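Pilus assembly protein PILC (Thermus thermophilus, PDB 2WHN) is probably an essential inner-membrane component of the type IV pilus machine, controlling pilus assembly and disassembly, and is represented here by its N-terminal domain. Local coordinates at residues K13-F18 and R77-L82; A35-E40 and Q54-V59. All coordinates share one frame; numbering follows the deposited sequence.

Overall arrangement
Both contacts join helices of the all-helical N-terminal domain of PilC, and their centres lie about 15 Å apart. Contact 1 is buried: residues 13-18 of helix 12-28 meet residues 77-82 of helix 77-89 through one leucine and two aromatic side chains, with a tyrosine hydroxyl as the polar atom at the junction. Contact 2, partly buried and farther from the centre of the chain, sets helix 32-39 against helix 46-60 through an arginine, a glutamate, an alanine and a leucine. It is nested along the chain inside the loop that contact 1 closes. The two adjoin where F18 CE1 packs against L39 CD1, helix 12-28 on helix 32-39.

Contact 1 (K13-F18 and R77-L82); sequences KDLAIF and RLYVNL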
ATOM      1  N   LYS A  13      -0.223 -10.514   5.591  1.00 31.18           N
ATOM      2  CA  LYS A  13      -0.963 -10.983   4.428  1.00 31.53           C
ATOM      3  C   LYS A  13      -1.636  -9.816   3.715  1.00 30.99           C
ATOM      4  O   LYS A  13      -1.476  -9.643   2.506  1.00 30.47           O
ATOM      5  CB  LYS A  13      -2.002 -12.036   4.818  1.00 31.70           C
ATOM      6  CG  LYS A  13      -2.437 -12.915   3.652  1.00 33.66           C
ATOM      7  CD  LYS A  13      -3.516 -13.907   4.056  1.00 36.47           C
ATOM      8  CE  LYS A  13      -4.753 -13.190   4.578  1.00 40.67           C
ATOM      9  NZ  LYS A  13      -5.099 -11.996   3.753  1.00 40.41           N
ATOM     10  N   ASP A  14      -2.344  -8.988   4.477  1.00 30.91           N
ATOM     11  CA  ASP A  14      -3.051  -7.843   3.913  1.00 30.88           C
ATOM     12  C   ASP A  14      -2.099  -6.943   3.127  1.00 30.69           C
ATOM     13  O   ASP A  14      -2.418  -6.496   2.025  1.00 29.88           O
ATOM     14  CB  ASP A  14      -3.738  -7.041   5.015  1.00 31.21           C
ATOM     15  CG  ASP A  14      -4.663  -7.894   5.866  1.00 34.61           C
ATOM     16  OD1 ASP A  14      -5.833  -8.086   5.470  1.00 35.81           O
ATOM     17  OD2 ASP A  14      -4.221  -8.371   6.933  1.00 37.28           O
ATOM     18  N   LEU A  15      -0.927  -6.687   3.699  1.00 30.17           N
ATOM     19  CA  LEU A  15       0.055  -5.815   3.067  1.00 29.30           C
ATOM     20  C   LEU A  15       0.670  -6.446   1.820  1.00 28.31           C
ATOM     21  O   LEU A  15       0.897  -5.764   0.819  1.00 29.21           O
ATOM     22  CB  LEU A  15       1.152  -5.414   4.060  1.00 29.23           C
ATOM     23  CG  LEU A  15       2.193  -4.439   3.503  1.00 29.04           C
ATOM     24  CD1 LEU A  15       1.527  -3.128   3.077  1.00 29.07           C
ATOM     25  CD2 LEU A  15       3.284  -4.175   4.523  1.00 32.36           C
ATOM     26  N   ALA A  16       0.937  -7.747   1.881  1.00 27.24           N
ATOM     27  CA  ALA A  16       1.467  -8.470   0.727  1.00 26.72           C
ATOM     28  C   ALA A  16       0.497  -8.438  -0.452  1.00 26.67           C
ATOM     29  O   ALA A  16       0.898  -8.198  -1.590  1.00 26.03           O
ATOM     30  CB  ALA A  16       1.802  -9.904   1.103  1.00 26.12           C
ATOM     31  N   ILE A  17      -0.777  -8.701  -0.176  1.00 26.71           N
ATOM     32  CA  ILE A  17      -1.810  -8.674  -1.208  1.00 26.94           C
ATOM     33  C   ILE A  17      -1.930  -7.285  -1.830  1.00 27.17           C
ATOM     34  O   ILE A  17      -1.819  -7.126  -3.051  1.00 26.91           O
ATOM     35  CB  ILE A  17      -3.175  -9.134  -0.644  1.00 27.12           C
ATOM     36  CG1 ILE A  17      -3.111 -10.613  -0.272  1.00 27.90           C
ATOM     37  CG2 ILE A  17      -4.291  -8.889  -1.653  1.00 26.88           C
ATOM     38  CD1 ILE A  17      -4.369 -11.135   0.389  1.00 31.67           C
ATOM     39  N   PHE A  18      -2.084  -6.271  -0.983  1.00 26.66           N
ATOM     40  CA  PHE A  18      -2.107  -4.886  -1.449  1.00 25.72           C
ATOM     41  C   PHE A  18      -0.934  -4.574  -2.374  1.00 25.73           C
ATOM     42  O   PHE A  18      -1.112  -3.977  -3.438  1.00 25.49           O
ATOM     43  CB  PHE A  18      -2.085  -3.914  -0.273  1.00 25.35           C
ATOM     44  CG  PHE A  18      -1.735  -2.501  -0.667  1.00 25.79           C
ATOM     45  CD1 PHE A  18      -2.668  -1.691  -1.285  1.00 26.65           C
ATOM     46  CD2 PHE A  18      -0.472  -1.994  -0.425  1.00 25.01           C
ATOM     47  CE1 PHE A  18      -2.349  -0.396  -1.656  1.00 29.40           C
ATOM     48  CE2 PHE A  18      -0.149  -0.700  -0.782  1.00 29.40           C
ATOM     49  CZ  PHE A  18      -1.084   0.100  -1.407  1.00 27.56           C
ATOM     50  N   ARG A  77       9.421   2.184   7.491  1.00 33.39           N
ATOM     51  CA  ARG A  77      10.274   3.269   7.011  1.00 34.08           C
ATOM     52  C   ARG A  77      10.892   2.925   5.665  1.00 33.94           C
ATOM     53  O   ARG A  77      10.940   3.756   4.759  1.00 34.04           O
ATOM     54  CB  ARG A  77      11.381   3.577   8.021  1.00 34.13           C
ATOM     55  CG  ARG A  77      10.968   4.522   9.132  1.00 37.24           C
ATOM     56  CD  ARG A  77      12.146   4.833  10.047  1.00 39.92           C
ATOM     57  NE  ARG A  77      11.721   5.007  11.432  1.00 44.01           N
ATOM     58  CZ  ARG A  77      11.275   4.022  12.203  1.00 45.67           C
ATOM     59  NH1 ARG A  77      11.188   2.790  11.723  1.00 47.47           N
ATOM     60  NH2 ARG A  77      10.910   4.270  13.454  1.00 46.88           N
ATOM     61  N   LEU A  78      11.370   1.694   5.536  1.00 33.75           N
ATOM     62  CA  LEU A  78      11.988   1.256   4.295  1.00 33.82           C
ATOM     63  C   LEU A  78      10.972   1.241   3.153  1.00 33.82           C
ATOM     64  O   LEU A  78      11.275   1.656   2.033  1.00 33.54           O
ATOM     65  CB  LEU A  78      12.616  -0.127   4.468  1.00 33.88           C
ATOM     66  CG  LEU A  78      13.397  -0.640   3.259  1.00 34.78           C
ATOM     67  CD1 LEU A  78      14.444   0.379   2.824  1.00 33.79           C
ATOM     68  CD2 LEU A  78      14.040  -1.985   3.566  1.00 33.33           C
ATOM     69  N   TYR A  79       9.767   0.765   3.446  1.00 33.23           N
ATOM     70  CA  TYR A  79       8.696   0.744   2.458  1.00 33.21           C
ATOM     71  C   TYR A  79       8.458   2.154   1.936  1.00 33.32           C
ATOM     72  O   TYR A  79       8.488   2.391   0.726  1.00 34.10           O
ATOM     73  CB  TYR A  79       7.413   0.183   3.083  1.00 32.98           C
ATOM     74  CG  TYR A  79       6.361  -0.274   2.092  1.00 31.50           C
ATOM     75  CD1 TYR A  79       6.060  -1.620   1.944  1.00 31.19           C
ATOM     76  CD2 TYR A  79       5.616   0.645   1.364  1.00 31.34           C
ATOM     77  CE1 TYR A  79       5.066  -2.041   1.079  1.00 31.59           C
ATOM     78  CE2 TYR A  79       4.626   0.233   0.485  1.00 31.36           C
ATOM     79  CZ  TYR A  79       4.362  -1.110   0.342  1.00 32.70           C
ATOM     80  OH  TYR A  79       3.380  -1.531  -0.524  1.00 30.39           O
ATOM     81  N   VAL A  80       8.240   3.090   2.858  1.00 33.32           N
ATOM     82  CA  VAL A  80       7.974   4.484   2.504  1.00 33.04           C
ATOM     83  C   VAL A  80       9.161   5.096   1.761  1.00 33.56           C
ATOM     84  O   VAL A  80       8.994   5.764   0.741  1.00 33.43           O
ATOM     85  CB  VAL A  80       7.649   5.334   3.760  1.00 33.24           C
ATOM     86  CG1 VAL A  80       7.646   6.820   3.426  1.00 30.97           C
ATOM     87  CG2 VAL A  80       6.309   4.916   4.366  1.00 33.65           C
ATOM     88  N   ASN A  81      10.363   4.855   2.270  1.00 33.69           N
ATOM     89  CA  ASN A  81      11.569   5.386   1.641  1.00 33.01           C
ATOM     90  C   ASN A  81      11.759   4.847   0.225  1.00 32.54           C
ATOM     91  O   ASN A  81      12.162   5.577  -0.676  1.00 31.74           O
ATOM     92  CB  ASN A  81      12.801   5.090   2.501  1.00 33.32           C
ATOM     93  CG  ASN A  81      12.968   6.082   3.636  1.00 34.08           C
ATOM     94  OD1 ASN A  81      12.466   7.202   3.572  1.00 34.81           O
ATOM     95  ND2 ASN A  81      13.698   5.683   4.671  1.00 33.71           N
ATOM     96  N   LEU A  82      11.440   3.573   0.030  1.00 32.16           N
ATOM     97  CA  LEU A  82      11.531   2.957  -1.287  1.00 32.36           C
ATOM     98  C   LEU A  82      10.477   3.521  -2.240  1.00 32.22           C
ATOM     99  O   LEU A  82      10.787   3.895  -3.370  1.00 31.56           O
ATOM    100  CB  LEU A  82      11.390   1.438  -1.175  1.00 32.62           C
ATOM    101  CG  LEU A  82      12.684   0.708  -0.814  1.00 34.10           C
ATOM    102  CD1 LEU A  82      12.414  -0.771  -0.561  1.00 35.50           C
ATOM    103  CD2 LEU A  82      13.723   0.899  -1.922  1.00 33.16           C
TER
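Y79 reaches from helix 77-89 across to helix 12-28 and brings its phenol end against L15 and F18. Its CG is anti to the backbone N (chi1 -163°), which extends the ring toward a backbone whose nearest CA, that of L15, is 10.9 Å from the CA of Y79. The hydroxyl oxygen arrives at the edge of the F18 ring, near the ring plane, with Y79 OH 3.6 Å from F18 CE2 and 3.9 Å from F18 CD2. It meets carbon atoms there, and the two aromatic side chains run obliquely to each other rather than stacking. Farther back on the phenol, L15 CD1 packs 4.2 Å from Y79 CE1, an apolar touch from one methyl branch. Other helices close round the trio: L15 rests on L103 and Y79 on L96, both of helix 92-109, while F18 meets the ring of F48 edge-to-face. The polar end of Y79 is served from helix 12-28 itself, where S19 OG hydrogen-bonds to Y79 OH and also to L15 O. The chemistry is therefore that of an apolar core crossed by one polar group: the tyrosine spans the gap with hydrocarbon, and the S19 bond satisfies its buried hydroxyl.

Contact 2 (A35-E40 and Q54-V59); sequences ALAILE and QVRTDV
E40 OE2 stands over the guanidinium group of R56, 3.4 Å above its plane and over its centre, at 3.5 Å from both R56 NE and R56 CZ. This is a salt bridge of charges alone: no N-H of the arginine points at the oxygen, and the carboxylate and guanidinium planes are turned 49° apart. The other oxygen, E40 OE1, lies on the same side, nearest to R56 CD at 3.4 Å, so the carboxylate covers one face of the arginine's end. The two side chains cross at about a right angle.

Their torsions explain the meeting. R56 leaves helix 46-60 with CG anti to its own backbone N (chi1 175°) and stays extended as far as NE, which carries its methylenes across helix 32-39, over L36 and A37. E40 holds CG between the backbone N and the carbonyl carbon (chi1 86°), then runs straight on to the arginine. Along the way R56 CD passes 3.6 Å from the backbone N of A37, while L36 CB lies 4.1 Å from R56 CD. A37 CB comes to 3.4 Å from R56 NE, obliquely to the guanidinium.

The backbones approach closely, with the CA atoms of L36 and R56 6.1 Å apart. L33, one turn before L36 on helix 32-39, also touches R56 and V59, while R56 NH2 has a weak, long ion pair with E60. V55 packs on helix 65-70 through F65, A68 and L69. The arrangement is a close pairing of two consecutive helices in a helical hairpin, with an arginine laid across the interface, within the GspF-family domain of PilC.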
ATOM      1  N   ALA A  35      -5.223   2.741  -9.926  1.00 22.80           N
ATOM      2  CA  ALA A  35      -4.963   1.503  -9.185  1.00 23.25           C
ATOM      3  C   ALA A  35      -5.538   1.554  -7.772  1.00 24.06           C
ATOM      4  O   ALA A  35      -6.150   0.589  -7.303  1.00 24.00           O
ATOM      5  CB  ALA A  35      -3.467   1.212  -9.137  1.00 23.15           C
ATOM      6  N   LEU A  36      -5.360   2.689  -7.104  1.00 24.31           N
ATOM      7  CA  LEU A  36      -5.823   2.835  -5.731  1.00 25.73           C
ATOM      8  C   LEU A  36      -7.346   2.756  -5.627  1.00 26.53           C
ATOM      9  O   LEU A  36      -7.872   2.163  -4.689  1.00 27.68           O
ATOM     10  CB  LEU A  36      -5.310   4.141  -5.118  1.00 25.24           C
ATOM     11  CG  LEU A  36      -3.797   4.219  -4.895  1.00 26.85           C
ATOM     12  CD1 LEU A  36      -3.377   5.623  -4.501  1.00 27.25           C
ATOM     13  CD2 LEU A  36      -3.347   3.208  -3.850  1.00 24.85           C
ATOM     14  N   ALA A  37      -8.047   3.344  -6.592  1.00 26.64           N
ATOM     15  CA  ALA A  37      -9.507   3.310  -6.601  1.00 27.60           C
ATOM     16  C   ALA A  37     -10.044   1.888  -6.752  1.00 28.41           C
ATOM     17  O   ALA A  37     -11.071   1.534  -6.167  1.00 28.69           O
ATOM     18  CB  ALA A  37     -10.055   4.205  -7.704  1.00 27.37           C
ATOM     19  N   ILE A  38      -9.353   1.082  -7.552  1.00 28.75           N
ATOM     20  CA  ILE A  38      -9.718  -0.318  -7.737  1.00 29.78           C
ATOM     21  C   ILE A  38      -9.396  -1.111  -6.477  1.00 30.99           C
ATOM     22  O   ILE A  38     -10.200  -1.933  -6.028  1.00 31.30           O
ATOM     23  CB  ILE A  38      -8.961  -0.941  -8.927  1.00 29.46           C
ATOM     24  CG1 ILE A  38      -9.511  -0.411 -10.252  1.00 28.71           C
ATOM     25  CG2 ILE A  38      -9.022  -2.463  -8.869  1.00 29.31           C
ATOM     26  CD1 ILE A  38      -8.445  -0.216 -11.316  1.00 27.77           C
ATOM     27  N   LEU A  39      -8.228  -0.831  -5.902  1.00 31.61           N
ATOM     28  CA  LEU A  39      -7.749  -1.531  -4.716  1.00 33.42           C
ATOM     29  C   LEU A  39      -8.627  -1.268  -3.506  1.00 33.68           C
ATOM     30  O   LEU A  39      -8.850  -2.159  -2.688  1.00 33.88           O
ATOM     31  CB  LEU A  39      -6.310  -1.116  -4.392  1.00 33.48           C
ATOM     32  CG  LEU A  39      -5.255  -1.896  -5.161  1.00 34.44           C
ATOM     33  CD1 LEU A  39      -3.863  -1.560  -4.664  1.00 35.77           C
ATOM     34  CD2 LEU A  39      -5.541  -3.389  -5.053  1.00 36.19           C
ATOM     35  N   GLU A  40      -9.037  -0.014  -3.351  1.00 34.33           N
ATOM     36  CA  GLU A  40      -9.825   0.406  -2.201  1.00 34.60           C
ATOM     37  C   GLU A  40     -11.187  -0.276  -2.200  1.00 34.43           C
ATOM     38  O   GLU A  40     -11.919  -0.218  -1.214  1.00 35.42           O
ATOM     39  CB  GLU A  40     -10.001   1.928  -2.195  1.00 34.86           C
ATOM     40  CG  GLU A  40     -11.178   2.419  -3.028  1.00 35.62           C
ATOM     41  CD  GLU A  40     -11.335   3.931  -2.995  1.00 37.56           C
ATOM     42  OE1 GLU A  40     -10.716   4.581  -2.127  1.00 37.22           O
ATOM     43  OE2 GLU A  40     -12.094   4.468  -3.834  1.00 39.45           O
ATOM     44  N   GLN A  54      -8.146   6.730   2.818  1.00 34.84           N
ATOM     45  CA  GLN A  54      -7.489   7.952   3.263  1.00 34.69           C
ATOM     46  C   GLN A  54      -6.237   8.235   2.431  1.00 33.79           C
ATOM     47  O   GLN A  54      -5.941   9.385   2.114  1.00 33.80           O
ATOM     48  CB  GLN A  54      -7.144   7.874   4.751  1.00 34.53           C
ATOM     49  CG  GLN A  54      -6.381   9.082   5.265  1.00 37.32           C
ATOM     50  CD  GLN A  54      -7.225  10.341   5.276  1.00 41.86           C
ATOM     51  OE1 GLN A  54      -8.256  10.403   5.945  1.00 42.09           O
ATOM     52  NE2 GLN A  54      -6.791  11.355   4.530  1.00 43.14           N
ATOM     53  N   VAL A  55      -5.518   7.185   2.056  1.00 32.93           N
ATOM     54  CA  VAL A  55      -4.332   7.345   1.217  1.00 32.36           C
ATOM     55  C   VAL A  55      -4.704   7.885  -0.160  1.00 32.45           C
ATOM     56  O   VAL A  55      -4.053   8.794  -0.682  1.00 32.38           O
ATOM     57  CB  VAL A  55      -3.561   6.022   1.050  1.00 32.26           C
ATOM     58  CG1 VAL A  55      -2.455   6.178   0.003  1.00 31.19           C
ATOM     59  CG2 VAL A  55      -2.978   5.580   2.386  1.00 30.40           C
ATOM     60  N   ARG A  56      -5.755   7.320  -0.744  1.00 32.32           N
ATOM     61  CA  ARG A  56      -6.208   7.737  -2.068  1.00 32.93           C
ATOM     62  C   ARG A  56      -6.747   9.166  -2.050  1.00 32.30           C
ATOM     63  O   ARG A  56      -6.519   9.936  -2.979  1.00 31.85           O
ATOM     64  CB  ARG A  56      -7.283   6.782  -2.592  1.00 32.93           C
ATOM     65  CG  ARG A  56      -7.894   7.213  -3.916  1.00 35.35           C
ATOM     66  CD  ARG A  56      -8.805   6.134  -4.469  1.00 41.52           C
ATOM     67  NE  ARG A  56      -9.839   6.678  -5.344  1.00 47.25           N
ATOM     68  CZ  ARG A  56     -10.810   7.492  -4.938  1.00 49.35           C
ATOM     69  NH1 ARG A  56     -10.861   7.890  -3.675  1.00 49.15           N
ATOM     70  NH2 ARG A  56     -11.724   7.917  -5.803  1.00 50.67           N
ATOM     71  N   THR A  57      -7.510   9.489  -1.013  1.00 31.61           N
ATOM     72  CA  THR A  57      -8.013  10.845  -0.818  1.00 31.50           C
ATOM     73  C   THR A  57      -6.862  11.841  -0.747  1.00 30.61           C
ATOM     74  O   THR A  57      -6.901  12.892  -1.381  1.00 29.73           O
ATOM     75  CB  THR A  57      -8.828  10.946   0.479  1.00 31.45           C
ATOM     76  OG1 THR A  57      -9.849   9.940   0.475  1.00 34.59           O
ATOM     77  CG2 THR A  57      -9.475  12.324   0.607  1.00 32.66           C
ATOM     78  N   ASP A  58      -5.854  11.514   0.056  1.00 29.97           N
ATOM     79  CA  ASP A  58      -4.694  12.376   0.231  1.00 29.67           C
ATOM     80  C   ASP A  58      -3.977  12.607  -1.091  1.00 29.05           C
ATOM     81  O   ASP A  58      -3.639  13.742  -1.425  1.00 27.95           O
ATOM     82  CB  ASP A  58      -3.727  11.775   1.255  1.00 30.26           C
ATOM     83  CG  ASP A  58      -4.229  11.917   2.684  1.00 31.40           C
ATOM     84  OD1 ASP A  58      -5.255  12.602   2.886  1.00 31.36           O
ATOM     85  OD2 ASP A  58      -3.592  11.358   3.604  1.00 31.08           O
ATOM     86  N   VAL A  59      -3.744  11.529  -1.837  1.00 27.59           N
ATOM     87  CA  VAL A  59      -3.032  11.620  -3.113  1.00 27.46           C
ATOM     88  C   VAL A  59      -3.838  12.375  -4.171  1.00 26.96           C
ATOM     89  O   VAL A  59      -3.294  13.173  -4.939  1.00 25.73           O
ATOM     90  CB  VAL A  59      -2.662  10.230  -3.661  1.00 27.37           C
ATOM     91  CG1 VAL A  59      -1.955  10.367  -4.995  1.00 27.22           C
ATOM     92  CG2 VAL A  59      -1.783   9.479  -2.654  1.00 28.56           C
TER